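PDB 7LAO: aminoglycoside N(3)-acetyltransferase III from Serratia marcescens, which catalyses transfer of the acetyl group from acetyl-CoA to the 3-amino group of 2-deoxystreptamine antibiotics such as gentamicin, conferring resistance to them. Local coordinates for residues G55-S66 / P118-L128; G39-L47 / L102-P110. All coordinates share one frame; numbering follows the deposited sequence.

Interaction 1: G55-S66 / P118-L128. With EPE (4-(2-hydroxyethyl)-1-piperazine ethanesulfonic acid), chain B.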
loop_
_atom_site.group_PDB
_atom_site.type_symbol
_atom_site.label_atom_id
_atom_site.label_comp_id
_atom_site.label_asym_id
_atom_site.label_seq_id
_atom_site.Cartn_x
_atom_site.Cartn_y
_atom_site.Cartn_z
ATOM N N GLY A 55 15.379 -10.081 3.881
ATOM C CA GLY A 55 14.225 -9.554 3.185
ATOM C C GLY A 55 13.563 -8.427 3.943
ATOM O O GLY A 55 13.757 -8.226 5.158
ATOM N N THR A 56 12.732 -7.701 3.222
ATOM C CA THR A 56 11.969 -6.616 3.809
ATOM C C THR A 56 10.491 -6.804 3.482
ATOM O O THR A 56 10.125 -7.155 2.367
ATOM C CB THR A 56 12.472 -5.261 3.302
ATOM O OG1 THR A 56 13.799 -5.034 3.801
ATOM C CG2 THR A 56 11.604 -4.130 3.824
ATOM N N LEU A 57 9.629 -6.639 4.474
ATOM C CA LEU A 57 8.202 -6.679 4.223
ATOM C C LEU A 57 7.672 -5.274 4.321
ATOM O O LEU A 57 8.140 -4.482 5.143
ATOM C CB LEU A 57 7.459 -7.551 5.272
ATOM C CG LEU A 57 8.059 -8.925 5.552
ATOM C CD1 LEU A 57 7.386 -9.619 6.771
ATOM C CD2 LEU A 57 7.941 -9.743 4.228
ATOM N N MET A 58 6.614 -5.010 3.581
ATOM C CA MET A 58 6.063 -3.672 3.544
ATOM C C MET A 58 4.556 -3.719 3.441
ATOM O O MET A 58 3.972 -4.641 2.841
ATOM C CB MET A 58 6.633 -2.911 2.355
ATOM C CG MET A 58 6.224 -1.457 2.262
ATOM S SD MET A 58 7.161 -0.654 0.878
ATOM C CE MET A 58 6.314 0.924 0.759
ATOM N N GLY A 59 3.915 -2.701 3.984
ATOM C CA GLY A 59 2.463 -2.691 3.972
ATOM C C GLY A 59 1.958 -1.272 3.936
ATOM O O GLY A 59 2.638 -0.336 4.387
ATOM N N TYR A 60 0.731 -1.114 3.447
ATOM C CA TYR A 60 0.094 0.197 3.327
ATOM C C TYR A 60 -0.803 0.399 4.537
ATOM O O TYR A 60 -1.938 -0.076 4.576
ATOM C CB TYR A 60 -0.669 0.271 2.016
ATOM C CG TYR A 60 -1.272 1.573 1.601
ATOM C CD1 TYR A 60 -0.922 2.794 2.203
ATOM C CD2 TYR A 60 -2.224 1.587 0.594
ATOM C CE1 TYR A 60 -1.516 3.989 1.788
ATOM C CE2 TYR A 60 -2.822 2.757 0.174
ATOM C CZ TYR A 60 -2.463 3.958 0.754
ATOM O OH TYR A 60 -3.074 5.112 0.326
ATOM N N ALA A 61 -0.285 1.116 5.547
ATOM C CA ALA A 61 -0.963 1.156 6.845
ATOM C C ALA A 61 -1.992 2.280 6.921
ATOM O O ALA A 61 -3.092 2.092 7.450
ATOM C CB ALA A 61 0.057 1.319 7.977
ATOM N N SER A 62 -1.629 3.468 6.458
ATOM C CA SER A 62 -2.541 4.623 6.488
ATOM C C SER A 62 -2.934 4.856 7.955
ATOM O O SER A 62 -2.123 4.611 8.866
ATOM C CB SER A 62 -3.705 4.410 5.529
ATOM O OG SER A 62 -4.675 5.450 5.673
ATOM N N TRP A 63 -4.160 5.283 8.233
ATOM C CA TRP A 63 -4.512 5.703 9.586
ATOM C C TRP A 63 -6.019 5.568 9.767
ATOM O O TRP A 63 -6.781 6.027 8.911
ATOM C CB TRP A 63 -4.051 7.157 9.791
ATOM C CG TRP A 63 -4.220 7.758 11.189
ATOM C CD1 TRP A 63 -4.373 7.093 12.366
ATOM C CD2 TRP A 63 -4.261 9.154 11.504
ATOM N NE1 TRP A 63 -4.491 7.994 13.417
ATOM C CE2 TRP A 63 -4.425 9.268 12.908
ATOM C CE3 TRP A 63 -4.164 10.323 10.737
ATOM C CZ2 TRP A 63 -4.506 10.496 13.552
ATOM C CZ3 TRP A 63 -4.233 11.545 11.379
ATOM C CH2 TRP A 63 -4.406 11.623 12.777
ATOM N N ASP A 64 -6.447 4.991 10.898
ATOM C CA ASP A 64 -7.869 4.816 11.161
ATOM C C ASP A 64 -8.586 6.109 11.547
ATOM O O ASP A 64 -9.818 6.092 11.652
ATOM C CB ASP A 64 -8.079 3.734 12.245
ATOM C CG ASP A 64 -7.514 4.123 13.619
ATOM O OD1 ASP A 64 -8.117 3.714 14.628
ATOM O OD2 ASP A 64 -6.487 4.837 13.708
ATOM N N ARG A 65 -7.865 7.228 11.741
ATOM C CA ARG A 65 -8.469 8.528 12.046
ATOM C C ARG A 65 -7.939 9.619 11.111
ATOM O O ARG A 65 -7.733 10.772 11.513
ATOM C CB ARG A 65 -8.231 8.923 13.509
ATOM C CG ARG A 65 -8.908 8.017 14.536
ATOM C CD ARG A 65 -10.424 8.022 14.403
ATOM N NE ARG A 65 -10.907 9.308 13.908
ATOM C CZ ARG A 65 -11.971 9.469 13.126
ATOM N NH1 ARG A 65 -12.694 8.419 12.746
ATOM N NH2 ARG A 65 -12.311 10.688 12.728
ATOM N N SER A 66 -7.708 9.286 9.862
ATOM C CA SER A 66 -7.233 10.293 8.930
ATOM C C SER A 66 -8.374 11.247 8.579
ATOM O O SER A 66 -9.505 10.799 8.393
ATOM C CB SER A 66 -6.681 9.627 7.681
ATOM O OG SER A 66 -6.645 10.512 6.584
ATOM N N PRO A 118 0.552 10.800 7.425
ATOM C CA PRO A 118 -0.519 10.098 8.156
ATOM C C PRO A 118 -1.529 9.433 7.237
ATOM O O PRO A 118 -1.898 8.272 7.464
ATOM C CB PRO A 118 -1.151 11.201 9.007
ATOM C CG PRO A 118 -0.178 12.372 8.949
ATOM C CD PRO A 118 0.496 12.255 7.619
ATOM N N ASP A 119 -1.971 10.117 6.184
ATOM C CA ASP A 119 -2.985 9.487 5.346
ATOM C C ASP A 119 -2.409 8.364 4.482
ATOM O O ASP A 119 -3.106 7.379 4.214
ATOM C CB ASP A 119 -3.687 10.536 4.490
ATOM C CG ASP A 119 -4.849 9.960 3.721
ATOM O OD1 ASP A 119 -5.948 9.792 4.287
ATOM O OD2 ASP A 119 -4.621 9.636 2.548
ATOM N N ALA A 120 -1.148 8.462 4.061
ATOM C CA ALA A 120 -0.560 7.462 3.174
ATOM C C ALA A 120 0.455 6.593 3.898
ATOM O O ALA A 120 1.249 5.910 3.263
ATOM C CB ALA A 120 0.084 8.139 1.969
ATOM N N SER A 121 0.429 6.602 5.225
ATOM C CA SER A 121 1.460 5.961 6.029
ATOM C C SER A 121 1.774 4.532 5.595
ATOM O O SER A 121 0.875 3.716 5.322
ATOM C CB SER A 121 0.998 5.982 7.484
ATOM O OG SER A 121 1.938 5.348 8.310
ATOM N N MET A 122 3.060 4.216 5.563
ATOM C CA MET A 122 3.539 2.897 5.174
ATOM C C MET A 122 4.284 2.267 6.341
ATOM O O MET A 122 4.906 2.971 7.123
ATOM C CB MET A 122 4.501 2.977 3.979
ATOM C CG MET A 122 3.917 3.674 2.792
ATOM S SD MET A 122 2.898 2.549 1.788
ATOM C CE MET A 122 2.294 3.765 0.632
ATOM N N VAL A 123 4.227 0.936 6.445
ATOM C CA VAL A 123 4.977 0.207 7.459
ATOM C C VAL A 123 5.962 -0.651 6.684
ATOM O O VAL A 123 5.616 -1.188 5.615
ATOM C CB VAL A 123 4.068 -0.643 8.391
ATOM C CG1 VAL A 123 3.148 -1.630 7.552
ATOM C CG2 VAL A 123 4.889 -1.460 9.346
ATOM N N ALA A 124 7.191 -0.762 7.191
ATOM C CA ALA A 124 8.220 -1.634 6.604
ATOM C C ALA A 124 9.097 -2.250 7.693
ATOM O O ALA A 124 9.333 -1.640 8.751
ATOM C CB ALA A 124 9.123 -0.909 5.610
ATOM N N VAL A 125 9.617 -3.446 7.405
ATOM C CA VAL A 125 10.342 -4.241 8.407
ATOM C C VAL A 125 11.415 -5.036 7.705
ATOM O O VAL A 125 11.086 -5.890 6.862
ATOM C CB VAL A 125 9.429 -5.259 9.129
ATOM C CG1 VAL A 125 10.075 -5.650 10.429
ATOM C CG2 VAL A 125 8.007 -4.781 9.253
ATOM N N GLY A 126 12.681 -4.852 8.124
ATOM C CA GLY A 126 13.797 -5.481 7.459
ATOM C C GLY A 126 14.862 -4.449 7.093
ATOM O O GLY A 126 14.728 -3.266 7.413
ATOM N N PRO A 127 15.915 -4.883 6.403
ATOM C CA PRO A 127 17.038 -3.948 6.106
ATOM C C PRO A 127 16.602 -2.659 5.447
ATOM O O PRO A 127 17.296 -1.640 5.616
ATOM C CB PRO A 127 17.949 -4.761 5.166
ATOM C CG PRO A 127 17.555 -6.247 5.406
ATOM C CD PRO A 127 16.096 -6.216 5.798
ATOM N N LEU A 128 15.560 -2.669 4.622
ATOM C CA LEU A 128 15.203 -1.469 3.869
ATOM C C LEU A 128 14.184 -0.629 4.617
ATOM O O LEU A 128 13.638 0.307 4.055
ATOM C CB LEU A 128 14.725 -1.822 2.452
ATOM C CG LEU A 128 15.839 -2.254 1.531
ATOM C CD1 LEU A 128 15.268 -2.875 0.214
ATOM C CD2 LEU A 128 16.751 -1.012 1.185
HETATM N N1 EPE B . -7.682 6.799 2.589
HETATM C C2 EPE B . -8.066 7.507 1.349
HETATM C C3 EPE B . -6.958 8.374 0.751
HETATM N N4 EPE B . -5.683 7.695 0.689
HETATM C C5 EPE B . -5.477 6.525 1.516
HETATM C C6 EPE B . -6.232 6.673 2.822
HETATM C C7 EPE B . -4.862 7.872 -0.494
HETATM C C8 EPE B . -3.767 8.901 -0.302
HETATM O O8 EPE B . -2.909 8.418 0.703
HETATM C C9 EPE B . -8.251 7.531 3.718
HETATM C C10 EPE B . -9.312 6.672 4.366
HETATM S S EPE B . -10.430 7.744 5.280
HETATM O O1S EPE B . -9.834 8.026 6.588
HETATM O O2S EPE B . -11.710 7.053 5.490
HETATM O O3S EPE B . -10.624 8.965 4.485
#
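D119 and S66 meet where two antiparallel strands run out into loops. With CG of D119 trans to its backbone nitrogen (chi1 -173°), the carboxylate is carried back to the loop of 62-66. CB lies near the S66 hydroxyl; CG lies behind the oxygen that S66 OG meets, and near the piperazine carbon C6 of a bound HEPES molecule. Beyond it the two oxygens divide the work. OD1 receives S66 OG on its anti lone pair in a short hydrogen bond of 2.5 Å, and OD2 accepts both EPE O8 (2.8 Å) and EPE N4, so three bonds meet at the carboxylate. The backbone of D119 is gripped as well, its carbonyl O taking S62 OG at 2.9 Å, from a direction tilted out of the carbonyl plane. Nearby, P118 CB packs obliquely against W63 CE3.

Along the strands, L57 pairs with V125 and G59 with V123, each through two backbone hydrogen bonds. V123 CG1 lies against G59, 3.5 Å from its O and close to its CA, with no side chain between. On one sheet face lie M58, Y60, A124 and M122. M122, bent at chi2 (-83°), brings CE to 3.7 Å from Y60 CD1, and its SD lies oblique to the ring in a Met-aromatic contact; M58 CE reaches the same sulfur. The carbonyls of A120 and S121 approach the Y60 ring at its edge, while F99 stacks on it. At the far end T56 OG1 accepts L128 N in a nearly straight bond (165°), just before helix 129-133.

HEPES, probably from the crystallisation liquor, lies beside Y60, S62, S66, D119 and A120 where the strand pair ends in loops. Strand 56-60, between antiparallel 122-125 and parallel 23-28, belongs to the mixed central sheet of this Antibiotic_NAT enzyme.

Interaction 2: G39-L47 / L102-P110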
loop_
_atom_site.group_PDB
_atom_site.type_symbol
_atom_site.label_atom_id
_atom_site.label_comp_id
_atom_site.label_asym_id
_atom_site.label_seq_id
_atom_site.Cartn_x
_atom_site.Cartn_y
_atom_site.Cartn_z
ATOM N N GLY A 39 -3.052 -16.808 14.656
ATOM C CA GLY A 39 -3.677 -15.627 14.084
ATOM C C GLY A 39 -2.785 -14.829 13.145
ATOM O O GLY A 39 -1.792 -15.314 12.584
ATOM N N ALA A 40 -3.169 -13.565 12.962
ATOM C CA ALA A 40 -2.489 -12.718 11.987
ATOM C C ALA A 40 -1.022 -12.538 12.325
ATOM O O ALA A 40 -0.215 -12.245 11.434
ATOM C CB ALA A 40 -3.166 -11.353 11.905
ATOM N N ALA A 41 -0.663 -12.648 13.614
ATOM C CA ALA A 41 0.747 -12.561 13.964
ATOM C C ALA A 41 1.536 -13.676 13.297
ATOM O O ALA A 41 2.687 -13.468 12.896
ATOM C CB ALA A 41 0.924 -12.622 15.501
ATOM N N SER A 42 0.936 -14.866 13.168
ATOM C CA SER A 42 1.627 -15.989 12.541
ATOM C C SER A 42 1.761 -15.812 11.049
ATOM O O SER A 42 2.696 -16.356 10.457
ATOM C CB SER A 42 0.889 -17.306 12.768
ATOM O OG SER A 42 0.839 -17.614 14.123
ATOM N N VAL A 43 0.833 -15.093 10.414
ATOM C CA VAL A 43 1.042 -14.754 9.016
ATOM C C VAL A 43 2.294 -13.866 8.852
ATOM O O VAL A 43 3.111 -14.080 7.950
ATOM C CB VAL A 43 -0.211 -14.092 8.419
ATOM C CG1 VAL A 43 0.058 -13.722 6.955
ATOM C CG2 VAL A 43 -1.480 -15.037 8.524
ATOM N N VAL A 44 2.500 -12.906 9.755
ATOM C CA VAL A 44 3.732 -12.091 9.680
ATOM C C VAL A 44 4.980 -12.970 9.848
ATOM O O VAL A 44 5.944 -12.884 9.059
ATOM C CB VAL A 44 3.679 -10.950 10.716
ATOM C CG1 VAL A 44 5.061 -10.178 10.803
ATOM C CG2 VAL A 44 2.533 -9.965 10.358
ATOM N N SER A 45 4.948 -13.871 10.832
ATOM C CA SER A 45 6.023 -14.836 11.061
ATOM C C SER A 45 6.302 -15.673 9.820
ATOM O O SER A 45 7.454 -15.930 9.489
ATOM C CB SER A 45 5.636 -15.750 12.221
ATOM O OG SER A 45 5.328 -14.942 13.336
ATOM N N ALA A 46 5.261 -16.138 9.144
ATOM C CA ALA A 46 5.489 -16.928 7.936
ATOM C C ALA A 46 6.131 -16.091 6.842
ATOM O O ALA A 46 6.995 -16.581 6.091
ATOM C CB ALA A 46 4.163 -17.483 7.416
ATOM N N LEU A 47 5.625 -14.883 6.646
ATOM C CA LEU A 47 6.239 -14.009 5.641
ATOM C C LEU A 47 7.710 -13.744 5.968
ATOM O O LEU A 47 8.568 -13.661 5.066
ATOM C CB LEU A 47 5.460 -12.702 5.553
ATOM C CG LEU A 47 4.098 -12.776 4.877
ATOM C CD1 LEU A 47 3.209 -11.618 5.382
ATOM C CD2 LEU A 47 4.276 -12.694 3.327
ATOM N N LEU A 102 -3.552 -7.189 8.783
ATOM C CA LEU A 102 -2.140 -7.537 8.786
ATOM C C LEU A 102 -1.244 -6.332 9.063
ATOM O O LEU A 102 -0.173 -6.491 9.667
ATOM C CB LEU A 102 -1.750 -8.151 7.444
ATOM C CG LEU A 102 -0.377 -8.825 7.415
ATOM C CD1 LEU A 102 -0.458 -10.019 8.344
ATOM C CD2 LEU A 102 -0.084 -9.295 5.982
ATOM N N ASN A 103 -1.621 -5.134 8.607
ATOM C CA ASN A 103 -0.691 -4.002 8.821
ATOM C C ASN A 103 -0.505 -3.689 10.312
ATOM O O ASN A 103 0.573 -3.228 10.738
ATOM C CB ASN A 103 -1.176 -2.777 8.048
ATOM C CG ASN A 103 -1.024 -2.965 6.543
ATOM O OD1 ASN A 103 -0.008 -3.499 6.088
ATOM N ND2 ASN A 103 -2.062 -2.596 5.769
ATOM N N ARG A 104 -1.516 -3.967 11.128
ATOM C CA ARG A 104 -1.342 -3.820 12.565
ATOM C C ARG A 104 -0.252 -4.759 13.072
ATOM O O ARG A 104 0.516 -4.394 13.950
ATOM C CB ARG A 104 -2.669 -4.061 13.273
ATOM C CG ARG A 104 -2.568 -4.247 14.781
ATOM C CD ARG A 104 -3.942 -4.482 15.415
ATOM N NE ARG A 104 -3.774 -4.877 16.799
ATOM C CZ ARG A 104 -4.736 -4.838 17.704
ATOM N NH1 ARG A 104 -5.933 -4.396 17.358
ATOM N NH2 ARG A 104 -4.494 -5.212 18.959
ATOM N N PHE A 105 -0.138 -5.958 12.495
ATOM C CA PHE A 105 0.853 -6.914 12.982
ATOM C C PHE A 105 2.227 -6.757 12.348
ATOM O O PHE A 105 3.233 -7.155 12.954
ATOM C CB PHE A 105 0.322 -8.331 12.781
ATOM C CG PHE A 105 -0.812 -8.649 13.724
ATOM C CD1 PHE A 105 -2.129 -8.399 13.354
ATOM C CD2 PHE A 105 -0.552 -9.102 15.007
ATOM C CE1 PHE A 105 -3.171 -8.641 14.245
ATOM C CE2 PHE A 105 -1.594 -9.357 15.900
ATOM C CZ PHE A 105 -2.890 -9.115 15.519
ATOM N N LEU A 106 2.293 -6.212 11.131
ATOM C CA LEU A 106 3.572 -5.770 10.605
ATOM C C LEU A 106 4.153 -4.683 11.511
ATOM O O LEU A 106 5.332 -4.715 11.845
ATOM C CB LEU A 106 3.409 -5.266 9.178
ATOM C CG LEU A 106 3.066 -6.327 8.103
ATOM C CD1 LEU A 106 2.742 -5.643 6.767
ATOM C CD2 LEU A 106 4.208 -7.319 7.949
ATOM N N LEU A 107 3.316 -3.746 11.961
ATOM C CA LEU A 107 3.760 -2.721 12.890
ATOM C C LEU A 107 4.303 -3.324 14.185
ATOM O O LEU A 107 5.266 -2.800 14.758
ATOM C CB LEU A 107 2.621 -1.744 13.189
ATOM C CG LEU A 107 2.499 -0.716 12.047
ATOM C CD1 LEU A 107 1.172 -0.005 12.091
ATOM C CD2 LEU A 107 3.671 0.356 12.069
ATOM N N GLU A 108 3.736 -4.438 14.637
ATOM C CA GLU A 108 4.199 -5.068 15.878
ATOM C C GLU A 108 5.424 -5.965 15.679
ATOM O O GLU A 108 6.010 -6.401 16.678
ATOM C CB GLU A 108 3.042 -5.859 16.520
ATOM C CG GLU A 108 1.921 -4.926 16.962
ATOM C CD GLU A 108 0.701 -5.658 17.562
ATOM O OE1 GLU A 108 0.706 -6.912 17.625
ATOM O OE2 GLU A 108 -0.272 -4.965 17.945
ATOM N N ALA A 109 5.865 -6.179 14.434
ATOM C CA ALA A 109 7.011 -7.032 14.130
ATOM C C ALA A 109 8.292 -6.369 14.629
ATOM O O ALA A 109 8.335 -5.153 14.735
ATOM C CB ALA A 109 7.140 -7.233 12.612
ATOM N N PRO A 110 9.349 -7.142 14.897
ATOM C CA PRO A 110 10.534 -6.555 15.534
ATOM C C PRO A 110 11.210 -5.535 14.624
ATOM O O PRO A 110 11.448 -5.781 13.433
ATOM C CB PRO A 110 11.434 -7.763 15.843
ATOM C CG PRO A 110 10.717 -8.990 15.227
ATOM C CD PRO A 110 9.277 -8.606 15.100
#
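Helices 40-47 and 102-108 cross at -62° with their axes 8.9 Å apart at closest approach; A40 and A41 are the small residues where the CA atoms of A41 and F105 come within 5.7 Å. F105 lays one face of its ring on the first turn of helix 40-47: A41 N sits 3.8 Å above the ring plane, toward the rim, while A40 CB touches CD1 at 3.4 Å and A41 CB lies by CD2. V44 then enters from the next turn. Its CG2 touches L102 CD1 (3.6 Å) and F105 CB, and its CG1, trans to the backbone nitrogen (chi1 172°), meets A109 CB and L106 CD2.

L102 is a single knob, seated in the hole formed by A40, V43, V44 and L47. Helix 102-108, crossed steeply by helix 40-47, lies on the mixed sheet of this Antibiotic_NAT enzyme, L106 and A109 also touching V123 and V125 of strand 122-125. Within the hole the two branches of L102 separate: CD1 lies against V43 and V44, whereas CD2 meets L47 CD1 tip to tip at 4.1 Å. L30 of helix 30-33 covers A40, V43 and L102 as well.

Overall arrangement
The centres of the two interactions lie about 12 Å apart, and their segments alternate along the chain: 39-47, 55-66, 102-110, then 118-128. Helix 40-51 leads into strand 56-60, and helix 102-108 precedes strand 122-125, so each half of interaction 2 comes shortly before one half of interaction 1. The layers meet directly: N103 ND2 lies 2.8 Å from Y60 O, and L107 CD2 packs on V123 CG2, so helix 102-108 lies against the strand pair. Interaction 1 is deeper, its centre about 7 Å from that of the chain, against about 15 Å for the centre of interaction 2. Together they illustrate how a mixed sheet and its flanking helices are built from pieces interleaved in sequence.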